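Local coordinates for kinase-associated protein B (Bacillus cereus, PDB 1Y71) that is of unknown function but is probably an SH3-like protein that associates with a kinase, at residues E26-N29 with Y35-K38; G21-E26 with R66-R71; E100-S105 with E119-L124. One frame throughout, in Å; residues are numbered along the deposited sequence.

Contact 1. Residues E26-N29 with Y35-K38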
loop_
_atom_site.group_PDB
_atom_site.type_symbol
_atom_site.label_atom_id
_atom_site.label_comp_id
_atom_site.label_asym_id
_atom_site.label_seq_id
_atom_site.Cartn_x
_atom_site.Cartn_y
_atom_site.Cartn_z
ATOM N N GLU B 26 -9.259 -0.882 -3.573
ATOM C CA GLU B 26 -9.349 -1.813 -4.681
ATOM C C GLU B 26 -10.819 -2.103 -5.003
ATOM O O GLU B 26 -11.610 -2.351 -4.098
ATOM C CB GLU B 26 -8.572 -3.094 -4.315
ATOM C CG GLU B 26 -8.592 -4.148 -5.391
ATOM C CD GLU B 26 -8.135 -5.494 -4.893
ATOM O OE1 GLU B 26 -7.946 -5.678 -3.665
ATOM O OE2 GLU B 26 -7.987 -6.380 -5.755
ATOM N N VAL B 27 -11.198 -2.006 -6.268
ATOM C CA VAL B 27 -12.564 -2.353 -6.662
ATOM C C VAL B 27 -12.755 -3.860 -6.454
ATOM O O VAL B 27 -11.982 -4.659 -6.981
ATOM C CB VAL B 27 -12.865 -1.930 -8.121
ATOM C CG1 VAL B 27 -14.231 -2.478 -8.605
ATOM C CG2 VAL B 27 -12.800 -0.391 -8.251
ATOM N N THR B 28 -13.740 -4.237 -5.644
ATOM C CA THR B 28 -14.026 -5.658 -5.413
ATOM C C THR B 28 -15.399 -6.113 -5.954
ATOM O O THR B 28 -15.671 -7.311 -6.032
ATOM C CB THR B 28 -13.884 -6.064 -3.926
ATOM O OG1 THR B 28 -14.894 -5.424 -3.158
ATOM C CG2 THR B 28 -12.497 -5.676 -3.357
ATOM N N ASN B 29 -16.251 -5.169 -6.324
ATOM C CA ASN B 29 -17.542 -5.499 -6.949
ATOM C C ASN B 29 -18.120 -4.235 -7.582
ATOM O O ASN B 29 -17.861 -3.119 -7.118
ATOM C CB ASN B 29 -18.521 -6.103 -5.912
ATOM C CG ASN B 29 -19.663 -6.939 -6.542
ATOM O OD1 ASN B 29 -19.529 -7.535 -7.624
ATOM N ND2 ASN B 29 -20.793 -7.002 -5.832
ATOM N N TYR B 35 -19.486 1.301 -6.816
ATOM C CA TYR B 35 -18.479 0.270 -6.679
ATOM C C TYR B 35 -18.293 -0.036 -5.220
ATOM O O TYR B 35 -18.324 0.867 -4.393
ATOM C CB TYR B 35 -17.152 0.750 -7.268
ATOM C CG TYR B 35 -17.249 0.951 -8.755
ATOM C CD1 TYR B 35 -17.085 -0.130 -9.622
ATOM C CD2 TYR B 35 -17.540 2.220 -9.299
ATOM C CE1 TYR B 35 -17.201 0.019 -10.978
ATOM C CE2 TYR B 35 -17.660 2.383 -10.676
ATOM C CZ TYR B 35 -17.482 1.267 -11.510
ATOM O OH TYR B 35 -17.585 1.386 -12.881
ATOM N N VAL B 36 -18.072 -1.316 -4.918
ATOM C CA VAL B 36 -17.616 -1.710 -3.610
ATOM C C VAL B 36 -16.094 -1.547 -3.678
ATOM O O VAL B 36 -15.444 -2.079 -4.597
ATOM C CB VAL B 36 -18.026 -3.170 -3.225
ATOM C CG1 VAL B 36 -17.571 -3.470 -1.836
ATOM C CG2 VAL B 36 -19.574 -3.338 -3.312
ATOM N N VAL B 37 -15.550 -0.778 -2.729
ATOM C CA VAL B 37 -14.110 -0.489 -2.666
ATOM C C VAL B 37 -13.555 -1.035 -1.351
ATOM O O VAL B 37 -14.076 -0.712 -0.264
ATOM C CB VAL B 37 -13.857 1.067 -2.814
ATOM C CG1 VAL B 37 -12.377 1.455 -2.595
ATOM C CG2 VAL B 37 -14.354 1.571 -4.192
ATOM N N LYS B 38 -12.514 -1.864 -1.453
ATOM C CA LYS B 38 -11.767 -2.326 -0.299
ATOM C C LYS B 38 -10.683 -1.305 0.011
ATOM O O LYS B 38 -9.764 -1.086 -0.792
ATOM C CB LYS B 38 -11.169 -3.713 -0.567
ATOM C CG LYS B 38 -10.412 -4.393 0.601
ATOM C CD LYS B 38 -9.365 -5.409 0.055
ATOM C CE LYS B 38 -9.881 -6.803 -0.266
ATOM N NZ LYS B 38 -8.855 -7.593 -1.123
#
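E26 and K38 face each other as a hydrogen-bonded antiparallel pair, each amide bound to the other's carbonyl oxygen: E26 N to K38 O and K38 N to E26 O, both 2.8 Å. Their side chains run alongside, pointing the same way. E26 is extended, with CG anti to the backbone N (chi1 180°), whereas K38 bends at chi3 (-85°), which turns NZ back to E26 OE1 at 3.3 Å, a salt bridge whose hydrogen bond is weak. V27 and V37 follow as a non-hydrogen-bonded pair, with V27 CG1 resting 3.8 Å from CD1 of the Y35 ring. Beyond it the register slips by one residue, a beta bulge: T28 N binds V36 O at 2.9 Å, and N29 O takes V36 N. T28 OG1 lies 3.6 Å from V36 CG1 and has a weak hydrogen bond to Q73 OE1 on strand 73-77, while T28 CG2 meets K38 CB at 3.7 Å. Farther out, Y35 OH is hydrogen-bonded to F8 N and its ring packs edge-to-face with that of F8. On the E26 and K38 face, G11 and I13 of the second subunit approach, and E26 OE2 lies close to E26 OE2 of that subunit. The hairpin of strands 21-31 and 34-42 lies inside the antiparallel sheet, flanked by strand 13-18 next to 21-31 and strand 73-77 next to 34-42.

Contact 2. Residues G21-E26 with R66-R71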
loop_
_atom_site.group_PDB
_atom_site.type_symbol
_atom_site.label_atom_id
_atom_site.label_comp_id
_atom_site.label_asym_id
_atom_site.label_seq_id
_atom_site.Cartn_x
_atom_site.Cartn_y
_atom_site.Cartn_z
ATOM N N GLY B 21 -14.113 11.783 3.435
ATOM C CA GLY B 21 -12.795 11.170 3.517
ATOM C C GLY B 21 -12.389 10.809 2.087
ATOM O O GLY B 21 -13.233 10.703 1.203
ATOM N N LYS B 22 -11.102 10.641 1.859
ATOM C CA LYS B 22 -10.617 10.164 0.558
ATOM C C LYS B 22 -9.625 9.046 0.788
ATOM O O LYS B 22 -8.718 9.181 1.633
ATOM C CB LYS B 22 -9.961 11.296 -0.249
ATOM C CG LYS B 22 -9.713 10.874 -1.697
ATOM C CD LYS B 22 -9.192 12.072 -2.590
ATOM C CE LYS B 22 -9.255 11.710 -4.065
ATOM N NZ LYS B 22 -8.764 12.870 -4.889
ATOM N N TYR B 23 -9.801 7.953 0.036
ATOM C CA TYR B 23 -9.065 6.703 0.241
ATOM C C TYR B 23 -8.472 6.146 -1.049
ATOM O O TYR B 23 -8.983 6.388 -2.141
ATOM C CB TYR B 23 -10.034 5.625 0.847
ATOM C CG TYR B 23 -10.700 6.107 2.127
ATOM C CD1 TYR B 23 -10.076 5.944 3.344
ATOM C CD2 TYR B 23 -11.898 6.842 2.093
ATOM C CE1 TYR B 23 -10.656 6.423 4.517
ATOM C CE2 TYR B 23 -12.479 7.327 3.254
ATOM C CZ TYR B 23 -11.863 7.108 4.464
ATOM O OH TYR B 23 -12.413 7.596 5.633
ATOM N N ILE B 24 -7.398 5.377 -0.912
ATOM C CA ILE B 24 -6.942 4.492 -1.995
ATOM C C ILE B 24 -7.491 3.130 -1.664
ATOM O O ILE B 24 -7.439 2.681 -0.492
ATOM C CB ILE B 24 -5.395 4.474 -2.098
ATOM C CG1 ILE B 24 -4.927 5.859 -2.537
ATOM C CG2 ILE B 24 -4.876 3.285 -2.979
ATOM C CD1 ILE B 24 -3.482 6.196 -2.189
ATOM N N GLY B 25 -8.020 2.457 -2.677
ATOM C CA GLY B 25 -8.591 1.119 -2.461
ATOM C C GLY B 25 -8.614 0.260 -3.696
ATOM O O GLY B 25 -8.061 0.610 -4.736
ATOM N N GLU B 26 -9.259 -0.882 -3.573
ATOM C CA GLU B 26 -9.349 -1.813 -4.681
ATOM C C GLU B 26 -10.819 -2.103 -5.003
ATOM O O GLU B 26 -11.610 -2.351 -4.098
ATOM C CB GLU B 26 -8.572 -3.094 -4.315
ATOM C CG GLU B 26 -8.592 -4.148 -5.391
ATOM C CD GLU B 26 -8.135 -5.494 -4.893
ATOM O OE1 GLU B 26 -7.946 -5.678 -3.665
ATOM O OE2 GLU B 26 -7.987 -6.380 -5.755
ATOM N N ARG B 66 -14.764 8.654 12.320
ATOM C CA ARG B 66 -13.588 7.820 11.993
ATOM C C ARG B 66 -13.373 7.602 10.484
ATOM O O ARG B 66 -14.324 7.473 9.729
ATOM C CB ARG B 66 -13.707 6.427 12.665
ATOM C CG ARG B 66 -13.419 6.375 14.136
ATOM C CD ARG B 66 -13.629 4.937 14.681
ATOM N NE ARG B 66 -12.913 4.791 15.940
ATOM C CZ ARG B 66 -11.921 3.942 16.173
ATOM N NH1 ARG B 66 -11.492 3.101 15.241
ATOM N NH2 ARG B 66 -11.360 3.939 17.374
ATOM N N ALA B 67 -12.106 7.525 10.063
ATOM C CA ALA B 67 -11.750 7.025 8.732
ATOM C C ALA B 67 -12.242 5.602 8.533
ATOM O O ALA B 67 -12.398 4.852 9.515
ATOM C CB ALA B 67 -10.212 7.086 8.513
ATOM N N LEU B 68 -12.501 5.213 7.290
ATOM C CA LEU B 68 -12.711 3.806 6.997
ATOM C C LEU B 68 -11.471 3.001 7.430
ATOM O O LEU B 68 -10.316 3.478 7.329
ATOM C CB LEU B 68 -12.975 3.602 5.519
ATOM C CG LEU B 68 -14.209 4.331 4.975
ATOM C CD1 LEU B 68 -14.285 4.188 3.441
ATOM C CD2 LEU B 68 -15.494 3.813 5.681
ATOM N N ALA B 69 -11.714 1.784 7.892
ATOM C CA ALA B 69 -10.651 0.928 8.427
ATOM C C ALA B 69 -9.943 0.189 7.303
ATOM O O ALA B 69 -10.480 0.076 6.217
ATOM C CB ALA B 69 -11.228 -0.061 9.442
ATOM N N PHE B 70 -8.746 -0.347 7.598
ATOM C CA PHE B 70 -7.986 -1.128 6.637
ATOM C C PHE B 70 -8.786 -2.343 6.157
ATOM O O PHE B 70 -9.308 -3.138 6.961
ATOM C CB PHE B 70 -6.581 -1.520 7.208
ATOM C CG PHE B 70 -5.768 -2.323 6.253
ATOM C CD1 PHE B 70 -5.449 -1.807 4.997
ATOM C CD2 PHE B 70 -5.398 -3.636 6.561
ATOM C CE1 PHE B 70 -4.709 -2.569 4.068
ATOM C CE2 PHE B 70 -4.666 -4.386 5.646
ATOM C CZ PHE B 70 -4.343 -3.856 4.393
ATOM N N ARG B 71 -8.924 -2.455 4.840
ATOM C CA ARG B 71 -9.707 -3.526 4.218
ATOM C C ARG B 71 -11.212 -3.449 4.458
ATOM O O ARG B 71 -11.936 -4.354 4.027
ATOM C CB ARG B 71 -9.178 -4.931 4.567
ATOM C CG ARG B 71 -7.717 -5.087 4.238
ATOM C CD ARG B 71 -7.242 -6.528 4.270
ATOM N NE ARG B 71 -7.402 -7.138 5.576
ATOM C CZ ARG B 71 -8.414 -7.946 5.925
ATOM N NH1 ARG B 71 -9.398 -8.243 5.058
ATOM N NH2 ARG B 71 -8.456 -8.455 7.160
#
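Y23 and L68 meet with the same first torsion: in each, CG lies anti to the carbonyl carbon and beside the backbone N (chi1 -55° in Y23, -60° in L68). This sends the tyrosine ring from strand 21-26 toward the loop 66-71 and brings the leucine branch over it, the two side chains crossing at about a right angle. L68 CD1 stands above one face of the ring, 3.9 Å from its centroid and displaced toward the rim, a CH-pi contact in which Y23 CE2 is the nearest ring atom at 3.6 Å. L68 CB and CG continue the cover over CE1 and CZ. At the phenol end the interaction turns polar: L68 N donates to Y23 OH at 2.9 Å, with 160° at the hydrogen. One residue therefore holds the tyrosine twice, its backbone fixing the hydroxyl and its side chain lying on the ring. A67 lies at the edge, with CB near the ring plane, 4.1 Å from Y23 CE1, and CA 3.2 Å from Y23 OH. The loop is anchored by two further tyrosines, since A67 N is hydrogen-bonded to Y128 OH and L68 O to Y91 OH. V39 touches both Y23 and L68, and Y18 also packs on L68. The contact is buried, its centre about 5 Å from the centre of the chain. Here an irregular connection laid across the sheet drops a leucine into the hydrophobic interior of a small beta domain, consistent with the SH3-like barrel expected from the family.

Contact 3. Residues E100-S105 with E119-L124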
loop_
_atom_site.group_PDB
_atom_site.type_symbol
_atom_site.label_atom_id
_atom_site.label_comp_id
_atom_site.label_asym_id
_atom_site.label_seq_id
_atom_site.Cartn_x
_atom_site.Cartn_y
_atom_site.Cartn_z
ATOM N N GLU B 100 -2.419 14.237 10.541
ATOM C CA GLU B 100 -1.518 15.372 10.829
ATOM C C GLU B 100 -1.796 16.525 9.864
ATOM O O GLU B 100 -1.875 17.705 10.284
ATOM C CB GLU B 100 -0.047 14.955 10.840
ATOM C CG GLU B 100 0.310 14.215 12.138
ATOM C CD GLU B 100 1.490 13.273 12.016
ATOM O OE1 GLU B 100 2.125 13.203 10.922
ATOM O OE2 GLU B 100 1.789 12.593 13.035
ATOM N N THR B 101 -2.036 16.180 8.595
ATOM C CA THR B 101 -2.397 17.167 7.567
ATOM C C THR B 101 -3.657 17.948 7.923
ATOM O O THR B 101 -3.670 19.200 7.866
ATOM C CB THR B 101 -2.498 16.498 6.152
ATOM O OG1 THR B 101 -1.211 16.017 5.808
ATOM C CG2 THR B 101 -2.991 17.443 5.041
ATOM N N GLN B 102 -4.700 17.225 8.319
ATOM C CA GLN B 102 -5.950 17.852 8.695
ATOM C C GLN B 102 -5.785 18.749 9.925
ATOM O O GLN B 102 -6.329 19.866 9.981
ATOM C CB GLN B 102 -7.016 16.810 8.988
ATOM C CG GLN B 102 -8.411 17.423 9.244
ATOM C CD GLN B 102 -9.456 16.365 9.443
ATOM O OE1 GLN B 102 -9.132 15.189 9.630
ATOM N NE2 GLN B 102 -10.707 16.748 9.356
HETATM N N MSE B 103 -5.070 18.245 10.919
HETATM C CA MSE B 103 -4.775 19.039 12.102
HETATM C C MSE B 103 -4.023 20.311 11.782
HETATM O O MSE B 103 -4.408 21.381 12.259
HETATM C CB MSE B 103 -4.063 18.216 13.162
HETATM C CG MSE B 103 -4.986 17.187 13.791
HETATM SE SE MSE B 103 -4.175 16.194 15.270
HETATM C CE MSE B 103 -2.814 15.223 14.364
ATOM N N ASN B 104 -2.976 20.200 10.965
ATOM C CA ASN B 104 -2.215 21.357 10.499
ATOM C C ASN B 104 -3.023 22.348 9.669
ATOM O O ASN B 104 -2.701 23.553 9.639
ATOM C CB ASN B 104 -0.976 20.908 9.721
ATOM C CG ASN B 104 0.100 20.339 10.623
ATOM O OD1 ASN B 104 0.173 20.675 11.802
ATOM N ND2 ASN B 104 0.970 19.517 10.065
ATOM N N SER B 105 -4.060 21.854 8.994
ATOM C CA SER B 105 -4.906 22.699 8.172
ATOM C C SER B 105 -5.596 23.809 8.963
ATOM O O SER B 105 -6.032 24.780 8.370
ATOM C CB SER B 105 -5.942 21.894 7.364
ATOM O OG SER B 105 -7.115 21.604 8.117
ATOM N N GLU B 119 -9.678 19.385 18.822
ATOM C CA GLU B 119 -9.936 18.542 20.006
ATOM C C GLU B 119 -10.281 17.109 19.600
ATOM O O GLU B 119 -9.720 16.110 20.089
ATOM C CB GLU B 119 -11.156 19.069 20.766
ATOM C CG GLU B 119 -11.177 20.552 21.153
ATOM C CD GLU B 119 -12.159 20.848 22.312
ATOM O OE1 GLU B 119 -12.219 20.021 23.250
ATOM O OE2 GLU B 119 -12.860 21.901 22.297
ATOM N N THR B 120 -11.261 17.031 18.719
ATOM C CA THR B 120 -11.776 15.768 18.208
ATOM C C THR B 120 -10.701 14.916 17.539
ATOM O O THR B 120 -10.583 13.722 17.839
ATOM C CB THR B 120 -12.943 16.053 17.264
ATOM O OG1 THR B 120 -13.939 16.736 18.027
ATOM C CG2 THR B 120 -13.536 14.783 16.721
ATOM N N LEU B 121 -9.909 15.528 16.661
ATOM C CA LEU B 121 -8.824 14.817 15.974
ATOM C C LEU B 121 -7.729 14.379 16.918
ATOM O O LEU B 121 -7.150 13.312 16.735
ATOM C CB LEU B 121 -8.246 15.644 14.818
ATOM C CG LEU B 121 -9.269 16.070 13.743
ATOM C CD1 LEU B 121 -8.785 17.231 12.915
ATOM C CD2 LEU B 121 -9.656 14.881 12.864
ATOM N N GLN B 122 -7.444 15.201 17.931
ATOM C CA GLN B 122 -6.416 14.833 18.920
ATOM C C GLN B 122 -6.794 13.522 19.633
ATOM O O GLN B 122 -5.958 12.651 19.820
ATOM C CB GLN B 122 -6.158 15.964 19.928
ATOM C CG GLN B 122 -5.391 17.160 19.368
ATOM C CD GLN B 122 -5.354 18.356 20.332
ATOM O OE1 GLN B 122 -6.389 18.784 20.872
ATOM N NE2 GLN B 122 -4.153 18.901 20.552
ATOM N N GLN B 123 -8.061 13.384 19.998
ATOM C CA GLN B 123 -8.547 12.154 20.612
ATOM C C GLN B 123 -8.532 10.988 19.640
ATOM O O GLN B 123 -8.105 9.876 20.007
ATOM C CB GLN B 123 -9.970 12.322 21.159
ATOM C CG GLN B 123 -10.451 11.130 22.007
ATOM C CD GLN B 123 -9.469 10.765 23.116
ATOM O OE1 GLN B 123 -8.971 11.639 23.823
ATOM N NE2 GLN B 123 -9.169 9.466 23.256
ATOM N N LEU B 124 -9.035 11.223 18.430
ATOM C CA LEU B 124 -9.052 10.181 17.393
ATOM C C LEU B 124 -7.658 9.581 17.196
ATOM O O LEU B 124 -7.504 8.365 17.065
ATOM C CB LEU B 124 -9.584 10.725 16.071
ATOM C CG LEU B 124 -11.080 10.663 15.788
ATOM C CD1 LEU B 124 -11.317 11.239 14.434
ATOM C CD2 LEU B 124 -11.600 9.221 15.862
#
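L121 reaches from helix 119-124 to helix 100-104 and places its two branches against Q102 and its CB against M103, a selenomethionine. Starting at the root, L121 CB lies 3.8 Å from M103 CG and 4.1 Å from M103 SE, as the two side chains slide past each other in opposite directions. From CB the chain turns CG anti to the carbonyl carbon (chi1 -57°), and the fork beyond it opens onto the glutamine, which it crosses at about a right angle. L121 CD1 touches the aliphatic and amide carbons of Q102, CG at 3.7 Å and CD at 3.6 Å, and is also within 3.9 Å of M103 CG. L121 CD2 approaches the amide oxygen, Q102 OE1, at 3.3 Å; this is a van der Waals touch of a methyl group, the oxygen having its polar partner in H45 ND1 through a weak hydrogen bond. The other end of the amide is tied more firmly, NE2 donating to P46 O, so the loop at H45 and P46 fixes the flat group against which the leucine lies. M103 SE passes at a looser 4.3 Å from Q122 N, while L118 and K125 of helix 112-127 add further contacts to the M103 side chain. The short helical segments run nearly antiparallel, 159° between their directions, with axes 10.3 Å apart at closest approach. Van der Waals packing, with no hydrogen bond between the segments, joins helices 91-104 and 112-127 into the antiparallel helical hairpin at the C-terminal end of this protein.

In the fold
From the N terminus, contact 1 closes first, across the short turn between strands 21-31 and 34-42. Contact 2 starts from the same strand but spans about 40 residues, so the hairpin of contact 1 nests inside its loop. The two share E26 and touch where K38 CG meets R71 O at 3.7 Å. Contact 3 opens after both have closed and joins the two C-terminal helices across a 14-residue step. It meets contact 2 through R66 CG and L124 CD2, 3.8 Å apart, but its centre lies about 28 Å from that of contact 1, on the opposite side of the chain's centre. Contact 2 ties the loop 66-71 to the sheet, and through R66 that loop also reaches the helical hairpin.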